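Local coordinates for levoglucosan dehydrogenase (Pseudarthrobacter phenanthrenivorans, PDB 6A3F), which catalyses the NAD(+)-dependent oxidation of levoglucosan to 3-dehydrolevoglucosan, working as a homotetramer of two-domain subunits of the Gfo/Idh/MocA family, at residues V60-N65 against N80-W85; G27-G32 against H95-A100. All coordinates share one frame; numbering follows the deposited sequence.

Contact 1: V60-N65 against N80-W85; sequences VIAEAN and NSTSDW
Asn80 lies beside Val60 at the start of a short parallel ladder, and its carbonyl O accepts a hydrogen bond from Ile61 N (3.2 Å), with the donor tilted 30° from the carbonyl plane. Over the same peptide runs Val60 CG2, 3.9 Å from Asn80 CB. This methyl stands anti to the backbone N of Val60, and the branched residue suits the face of Val60, Ala62 and Thr82, on which Ile88 of helix 85-89 packs. Ser81, paired with Ile61, turns to the other face, where its CB comes 3.8 Å from Ile61 O; a small polar residue suits this partly exposed outermost strand, while the Ile61 side chain packs on Ala72, Ala73 and Phe76 of helix 66-76. Thr82 returns to the Val60 face. Its N donates to Ile61 O and its O receives Glu63 N (3.2 Å), so both polar backbone atoms of Thr82 are held by the neighbouring strand. The two branches of Thr82 divide the work: CG2 packs against Ala62 CB at 3.9 Å, whereas OG1, anti to the backbone N (chi1 -174°), accepts from Asp84 N (3.0 Å, 162°) and closes an ST turn that ends the strand. Ser83 then leaves the ladder, laying its CB against the backbone of Asn65, 3.6 Å from Asn65 C; a small side chain lets the two backbones come close here. Asn65 OD1 caps Leu68 N, and Asp84 OD1 more weakly caps Arg86 N. Beyond them Trp85 brings its CB near Ala62 CB, and its ring goes on to helix 106-115. The whole is the right-handed beta-alpha-beta crossover of strand 55-62, helix 66-76 and strand 80-82 in the Rossmann fold, with the NADH-binding Glu63 just past the end of its first strand.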
ATOM      1  N   VAL B  60      33.028 -23.798  18.000  1.00 30.61           N
ATOM      2  CA  VAL B  60      33.771 -22.820  18.793  1.00 31.44           C
ATOM      3  C   VAL B  60      33.385 -21.400  18.373  1.00 29.25           C
ATOM      4  O   VAL B  60      33.179 -21.157  17.210  1.00 27.68           O
ATOM      5  CB  VAL B  60      35.286 -23.055  18.631  1.00 31.87           C
ATOM      6  CG1 VAL B  60      35.775 -22.777  17.226  1.00 33.16           C
ATOM      7  CG2 VAL B  60      36.077 -22.246  19.630  1.00 33.19           C
ATOM      8  N   ILE B  61      33.332 -20.493  19.346  1.00 31.04           N
ATOM      9  CA  ILE B  61      33.105 -19.062  19.123  1.00 32.18           C
ATOM     10  C   ILE B  61      34.250 -18.269  19.768  1.00 34.57           C
ATOM     11  O   ILE B  61      34.680 -18.582  20.865  1.00 33.26           O
ATOM     12  CB  ILE B  61      31.718 -18.635  19.655  1.00 29.01           C
ATOM     13  CG1 ILE B  61      31.348 -17.203  19.285  1.00 31.03           C
ATOM     14  CG2 ILE B  61      31.584 -18.891  21.148  1.00 31.39           C
ATOM     15  CD1 ILE B  61      29.894 -16.899  19.513  1.00 32.88           C
ATOM     16  N   ALA B  62      34.730 -17.271  19.036  1.00 33.04           N
ATOM     17  CA  ALA B  62      35.750 -16.330  19.534  1.00 33.08           C
ATOM     18  C   ALA B  62      35.112 -14.980  19.816  1.00 35.61           C
ATOM     19  O   ALA B  62      34.381 -14.462  18.957  1.00 35.86           O
ATOM     20  CB  ALA B  62      36.821 -16.177  18.493  1.00 32.80           C
ATOM     21  N   GLU B  63      35.403 -14.408  20.981  1.00 33.09           N
ATOM     22  CA  GLU B  63      35.100 -13.019  21.264  1.00 33.86           C
ATOM     23  C   GLU B  63      36.358 -12.350  21.857  1.00 35.64           C
ATOM     24  O   GLU B  63      37.406 -12.982  21.982  1.00 36.04           O
ATOM     25  CB  GLU B  63      33.918 -12.875  22.221  1.00 31.30           C
ATOM     26  CG  GLU B  63      32.659 -13.586  21.770  1.00 36.18           C
ATOM     27  CD  GLU B  63      31.944 -12.992  20.568  1.00 36.86           C
ATOM     28  OE1 GLU B  63      32.205 -11.840  20.225  1.00 38.07           O
ATOM     29  OE2 GLU B  63      31.129 -13.728  19.952  1.00 39.56           O
ATOM     30  N   ALA B  64      36.215 -11.081  22.205  1.00 35.30           N
ATOM     31  CA  ALA B  64      37.334 -10.183  22.489  1.00 39.37           C
ATOM     32  C   ALA B  64      38.047 -10.620  23.783  1.00 42.65           C
ATOM     33  O   ALA B  64      39.227 -10.405  23.922  1.00 38.33           O
ATOM     34  CB  ALA B  64      36.830  -8.759  22.576  1.00 40.00           C
ATOM     35  N   ASN B  65      37.337 -11.241  24.716  1.00 36.49           N
ATOM     36  CA  ASN B  65      37.982 -11.768  25.908  1.00 39.68           C
ATOM     37  C   ASN B  65      37.295 -13.070  26.313  1.00 39.66           C
ATOM     38  O   ASN B  65      36.214 -13.360  25.819  1.00 45.90           O
ATOM     39  CB  ASN B  65      37.971 -10.736  27.039  1.00 39.65           C
ATOM     40  CG  ASN B  65      36.598 -10.526  27.630  1.00 35.98           C
ATOM     41  OD1 ASN B  65      35.985 -11.456  28.137  1.00 40.57           O
ATOM     42  ND2 ASN B  65      36.135  -9.295  27.599  1.00 39.88           N
ATOM     43  N   ASN B  80      32.610 -24.792  22.580  1.00 33.16           N
ATOM     44  CA  ASN B  80      33.872 -24.247  23.087  1.00 35.04           C
ATOM     45  C   ASN B  80      33.917 -22.750  22.826  1.00 37.45           C
ATOM     46  O   ASN B  80      33.197 -22.290  21.936  1.00 33.24           O
ATOM     47  CB  ASN B  80      35.070 -24.882  22.390  1.00 34.63           C
ATOM     48  CG  ASN B  80      35.040 -26.392  22.511  1.00 37.14           C
ATOM     49  OD1 ASN B  80      34.813 -27.123  21.534  1.00 42.08           O
ATOM     50  ND2 ASN B  80      35.110 -26.843  23.736  1.00 31.58           N
ATOM     51  N   SER B  81      34.806 -22.050  23.550  1.00 36.12           N
ATOM     52  CA  SER B  81      35.019 -20.614  23.421  1.00 35.89           C
ATOM     53  C   SER B  81      36.506 -20.266  23.546  1.00 40.61           C
ATOM     54  O   SER B  81      37.266 -21.012  24.130  1.00 38.96           O
ATOM     55  CB  SER B  81      34.245 -19.874  24.442  1.00 37.32           C
ATOM     56  OG  SER B  81      34.726 -20.147  25.746  1.00 35.68           O
ATOM     57  N   THR B  82      36.886 -19.134  22.990  1.00 37.31           N
ATOM     58  CA  THR B  82      38.274 -18.690  22.979  1.00 38.73           C
ATOM     59  C   THR B  82      38.277 -17.168  22.836  1.00 40.35           C
ATOM     60  O   THR B  82      37.316 -16.623  22.320  1.00 34.01           O
ATOM     61  CB  THR B  82      39.082 -19.361  21.858  1.00 39.68           C
ATOM     62  OG1 THR B  82      40.454 -18.985  22.018  1.00 37.14           O
ATOM     63  CG2 THR B  82      38.633 -18.981  20.458  1.00 39.72           C
ATOM     64  N   SER B  83      39.333 -16.500  23.325  1.00 39.69           N
ATOM     65  CA  SER B  83      39.593 -15.085  23.001  1.00 38.30           C
ATOM     66  C   SER B  83      40.678 -14.963  21.923  1.00 38.59           C
ATOM     67  O   SER B  83      41.112 -13.853  21.595  1.00 38.18           O
ATOM     68  CB  SER B  83      39.999 -14.329  24.225  1.00 41.31           C
ATOM     69  OG  SER B  83      40.980 -15.081  24.923  1.00 41.51           O
ATOM     70  N   ASP B  84      41.133 -16.085  21.386  1.00 38.60           N
ATOM     71  CA  ASP B  84      42.196 -16.078  20.409  1.00 41.75           C
ATOM     72  C   ASP B  84      41.705 -16.720  19.127  1.00 37.69           C
ATOM     73  O   ASP B  84      41.624 -17.932  19.014  1.00 35.56           O
ATOM     74  CB  ASP B  84      43.395 -16.855  20.946  1.00 43.15           C
ATOM     75  CG  ASP B  84      44.538 -16.902  19.965  1.00 48.01           C
ATOM     76  OD1 ASP B  84      44.642 -16.011  19.081  1.00 43.72           O
ATOM     77  OD2 ASP B  84      45.343 -17.849  20.094  1.00 60.66           O
ATOM     78  N   TRP B  85      41.406 -15.889  18.156  1.00 40.07           N
ATOM     79  CA  TRP B  85      40.871 -16.379  16.896  1.00 36.00           C
ATOM     80  C   TRP B  85      41.894 -17.244  16.164  1.00 34.34           C
ATOM     81  O   TRP B  85      41.516 -18.203  15.475  1.00 32.15           O
ATOM     82  CB  TRP B  85      40.358 -15.205  16.044  1.00 38.44           C
ATOM     83  CG  TRP B  85      41.369 -14.214  15.533  1.00 34.38           C
ATOM     84  CD1 TRP B  85      41.513 -12.937  15.997  1.00 35.40           C
ATOM     85  CD2 TRP B  85      42.298 -14.348  14.436  1.00 33.97           C
ATOM     86  NE1 TRP B  85      42.471 -12.279  15.276  1.00 37.77           N
ATOM     87  CE2 TRP B  85      42.985 -13.119  14.325  1.00 36.30           C
ATOM     88  CE3 TRP B  85      42.618 -15.366  13.523  1.00 38.73           C
ATOM     89  CZ2 TRP B  85      43.983 -12.896  13.373  1.00 38.57           C
ATOM     90  CZ3 TRP B  85      43.594 -15.150  12.573  1.00 39.64           C
ATOM     91  CH2 TRP B  85      44.281 -13.929  12.513  1.00 41.00           C
TER

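Contact 2: G27-G32 against H95-A100; sequences GLIGGG and HVVDIA
Leu28 and Asp98 lie side by side on one face of two neighbouring parallel strands, with Leu28 CD1 resting 3.5 Å from Asp98 CG. The methyl sits over the flat face of the carboxylate, above CG, a contact that leaves the oxygens to other partners. The same Leu28 CD1 also reaches Ala100 CB at 4.2 Å. Across the sheet, on the face of Ile29, Val97 and Ile99, Ile29 CD1 meets Val97 CG1 at 3.8 Å as the two side chains cross obliquely. Ile29 CG1 is anti to the carbonyl carbon (chi1 -57°), which carries the extended end of the chain back over Val97. Beta-branched residues suit these buried strands, whereas Gly27 leaves that face without a side chain beside Val97, while its N and O still make ladder bonds.

Beneath the side chains runs a regular ladder: Gly27 N gives to Val96 O at 2.8 Å, Gly27 O takes Asp98 N, Ile29 N gives to Asp98 O at 2.8 Å, and Ile29 O takes Ala100 N at 3.0 Å. The first three are nearly straight; the last bends to 152° at the end of the ladder, where Gly30 turns the chain. There Ala100 CB presses on Gly31 CA at 3.5 Å, tighter than usual, and the backbone angles of Gly31 call for a residue lacking CB.

Farther out, Asp98 OD2 is hydrogen-bonded to Tyr42 OH and His38 ND1 of helix 35-48, which satisfy this buried carboxylate oxygen and fix its turn beside Leu28. Ile109 of helix 106-115 packs against both Ile29 and Ile99. The pairing of the first and fourth strands, followed by a glycine-rich turn fitting the GxGxxG pattern at Gly30 and Gly32, is the centre of a dinucleotide-binding Rossmann fold.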
ATOM      1  N   GLY B  27      33.644 -22.516  13.363  1.00 28.36           N
ATOM      2  CA  GLY B  27      34.137 -21.490  14.245  1.00 29.19           C
ATOM      3  C   GLY B  27      33.600 -20.119  13.862  1.00 27.87           C
ATOM      4  O   GLY B  27      33.877 -19.653  12.772  1.00 28.43           O
ATOM      5  N   LEU B  28      32.814 -19.511  14.738  1.00 25.29           N
ATOM      6  CA  LEU B  28      32.296 -18.142  14.560  1.00 26.18           C
ATOM      7  C   LEU B  28      33.216 -17.163  15.292  1.00 27.63           C
ATOM      8  O   LEU B  28      33.478 -17.321  16.470  1.00 28.14           O
ATOM      9  CB  LEU B  28      30.876 -18.111  15.139  1.00 29.33           C
ATOM     10  CG  LEU B  28      30.172 -16.761  15.215  1.00 30.21           C
ATOM     11  CD1 LEU B  28      30.001 -16.174  13.832  1.00 29.39           C
ATOM     12  CD2 LEU B  28      28.819 -16.884  15.885  1.00 31.28           C
ATOM     13  N   ILE B  29      33.690 -16.162  14.582  1.00 28.63           N
ATOM     14  CA  ILE B  29      34.545 -15.131  15.171  1.00 31.23           C
ATOM     15  C   ILE B  29      33.732 -13.842  15.221  1.00 29.74           C
ATOM     16  O   ILE B  29      33.390 -13.295  14.153  1.00 28.70           O
ATOM     17  CB  ILE B  29      35.840 -14.973  14.343  1.00 31.55           C
ATOM     18  CG1 ILE B  29      36.585 -16.306  14.249  1.00 32.35           C
ATOM     19  CG2 ILE B  29      36.711 -13.850  14.894  1.00 32.79           C
ATOM     20  CD1 ILE B  29      37.739 -16.302  13.268  1.00 35.61           C
ATOM     21  N   GLY B  30      33.400 -13.406  16.446  1.00 28.66           N
ATOM     22  CA  GLY B  30      32.744 -12.125  16.697  1.00 32.13           C
ATOM     23  C   GLY B  30      31.247 -12.193  16.391  1.00 35.50           C
ATOM     24  O   GLY B  30      30.603 -13.142  16.729  1.00 40.10           O
ATOM     25  N   GLY B  31      30.698 -11.173  15.753  1.00 38.32           N
ATOM     26  CA  GLY B  31      29.295 -11.204  15.375  1.00 40.87           C
ATOM     27  C   GLY B  31      28.444 -10.219  16.146  1.00 35.74           C
ATOM     28  O   GLY B  31      27.346  -9.927  15.696  1.00 36.56           O
ATOM     29  N   GLY B  32      28.925  -9.698  17.272  1.00 40.38           N
ATOM     30  CA  GLY B  32      28.110  -8.743  18.091  1.00 48.50           C
ATOM     31  C   GLY B  32      26.790  -9.352  18.584  1.00 53.06           C
ATOM     32  O   GLY B  32      26.701 -10.570  18.876  1.00 46.92           O
ATOM     33  N   HIS B  95      36.304 -26.947  10.324  1.00 31.86           N
ATOM     34  CA  HIS B  95      36.152 -27.051   8.881  1.00 31.92           C
ATOM     35  C   HIS B  95      35.765 -25.706   8.261  1.00 31.79           C
ATOM     36  O   HIS B  95      36.154 -25.433   7.148  1.00 28.87           O
ATOM     37  CB  HIS B  95      35.162 -28.149   8.533  1.00 34.49           C
ATOM     38  CG  HIS B  95      35.492 -29.442   9.188  1.00 37.15           C
ATOM     39  ND1 HIS B  95      34.804 -29.898  10.294  1.00 35.43           N
ATOM     40  CD2 HIS B  95      36.485 -30.334   8.943  1.00 37.54           C
ATOM     41  CE1 HIS B  95      35.326 -31.045  10.675  1.00 38.02           C
ATOM     42  NE2 HIS B  95      36.364 -31.321   9.868  1.00 38.62           N
ATOM     43  N   VAL B  96      35.034 -24.888   9.015  1.00 29.51           N
ATOM     44  CA  VAL B  96      34.409 -23.661   8.505  1.00 29.90           C
ATOM     45  C   VAL B  96      34.708 -22.505   9.457  1.00 26.50           C
ATOM     46  O   VAL B  96      34.458 -22.606  10.657  1.00 28.93           O
ATOM     47  CB  VAL B  96      32.885 -23.841   8.347  1.00 29.69           C
ATOM     48  CG1 VAL B  96      32.232 -22.544   7.918  1.00 32.49           C
ATOM     49  CG2 VAL B  96      32.534 -24.957   7.359  1.00 33.13           C
ATOM     50  N   VAL B  97      35.162 -21.395   8.899  1.00 24.42           N
ATOM     51  CA  VAL B  97      35.321 -20.177   9.652  1.00 27.94           C
ATOM     52  C   VAL B  97      34.299 -19.126   9.189  1.00 24.63           C
ATOM     53  O   VAL B  97      34.217 -18.827   7.992  1.00 25.30           O
ATOM     54  CB  VAL B  97      36.753 -19.657   9.498  1.00 26.62           C
ATOM     55  CG1 VAL B  97      36.966 -18.333  10.191  1.00 31.02           C
ATOM     56  CG2 VAL B  97      37.726 -20.710  10.000  1.00 29.37           C
ATOM     57  N   ASP B  98      33.528 -18.666  10.167  1.00 26.28           N
ATOM     58  CA  ASP B  98      32.525 -17.598  10.007  1.00 25.87           C
ATOM     59  C   ASP B  98      33.110 -16.311  10.584  1.00 24.30           C
ATOM     60  O   ASP B  98      33.239 -16.179  11.801  1.00 25.96           O
ATOM     61  CB  ASP B  98      31.211 -17.953  10.718  1.00 27.73           C
ATOM     62  CG  ASP B  98      30.068 -16.981  10.427  1.00 29.15           C
ATOM     63  OD1 ASP B  98      30.361 -15.800  10.128  1.00 29.71           O
ATOM     64  OD2 ASP B  98      28.874 -17.410  10.505  1.00 32.12           O
ATOM     65  N   ILE B  99      33.435 -15.375   9.684  1.00 24.04           N
ATOM     66  CA  ILE B  99      34.050 -14.112  10.054  1.00 25.10           C
ATOM     67  C   ILE B  99      32.959 -13.033  10.134  1.00 26.47           C
ATOM     68  O   ILE B  99      32.462 -12.534   9.095  1.00 25.56           O
ATOM     69  CB  ILE B  99      35.164 -13.694   9.078  1.00 23.02           C
ATOM     70  CG1 ILE B  99      36.163 -14.808   8.764  1.00 23.62           C
ATOM     71  CG2 ILE B  99      35.855 -12.442   9.633  1.00 25.70           C
ATOM     72  CD1 ILE B  99      37.170 -14.412   7.739  1.00 23.62           C
ATOM     73  N   ALA B 100      32.637 -12.613  11.363  1.00 26.68           N
ATOM     74  CA  ALA B 100      31.597 -11.654  11.587  1.00 28.61           C
ATOM     75  C   ALA B 100      32.137 -10.476  12.414  1.00 28.38           C
ATOM     76  O   ALA B 100      31.429  -9.882  13.180  1.00 30.67           O
ATOM     77  CB  ALA B 100      30.449 -12.321  12.275  1.00 27.71           C
TER

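Overall arrangement
Contacts 1 and 2 belong to one six-stranded parallel sheet in the N-terminal nucleotide-binding domain, their centres 10 Å apart. In the sheet order 80-82, 55-62, 23-30, 96-100, contact 1 joins the outer pair and contact 2 the inner, and strands 55-62 and 23-30 are neighbours, with Ala62 probably hydrogen-bonded to Leu28 and Gly30. Along the chain contact 1 is nested inside the loop that contact 2 closes: the chain goes out to edge strand 80-82 and then crosses back to strand 96-100, beyond strand 23-30. The C-terminal ends of strands 23-30, 55-62 and 96-100 lead into NADH-site elements: Glu63 lies beside the glycine-rich turn of contact 2, and Thr101 follows the end of strand 96-100.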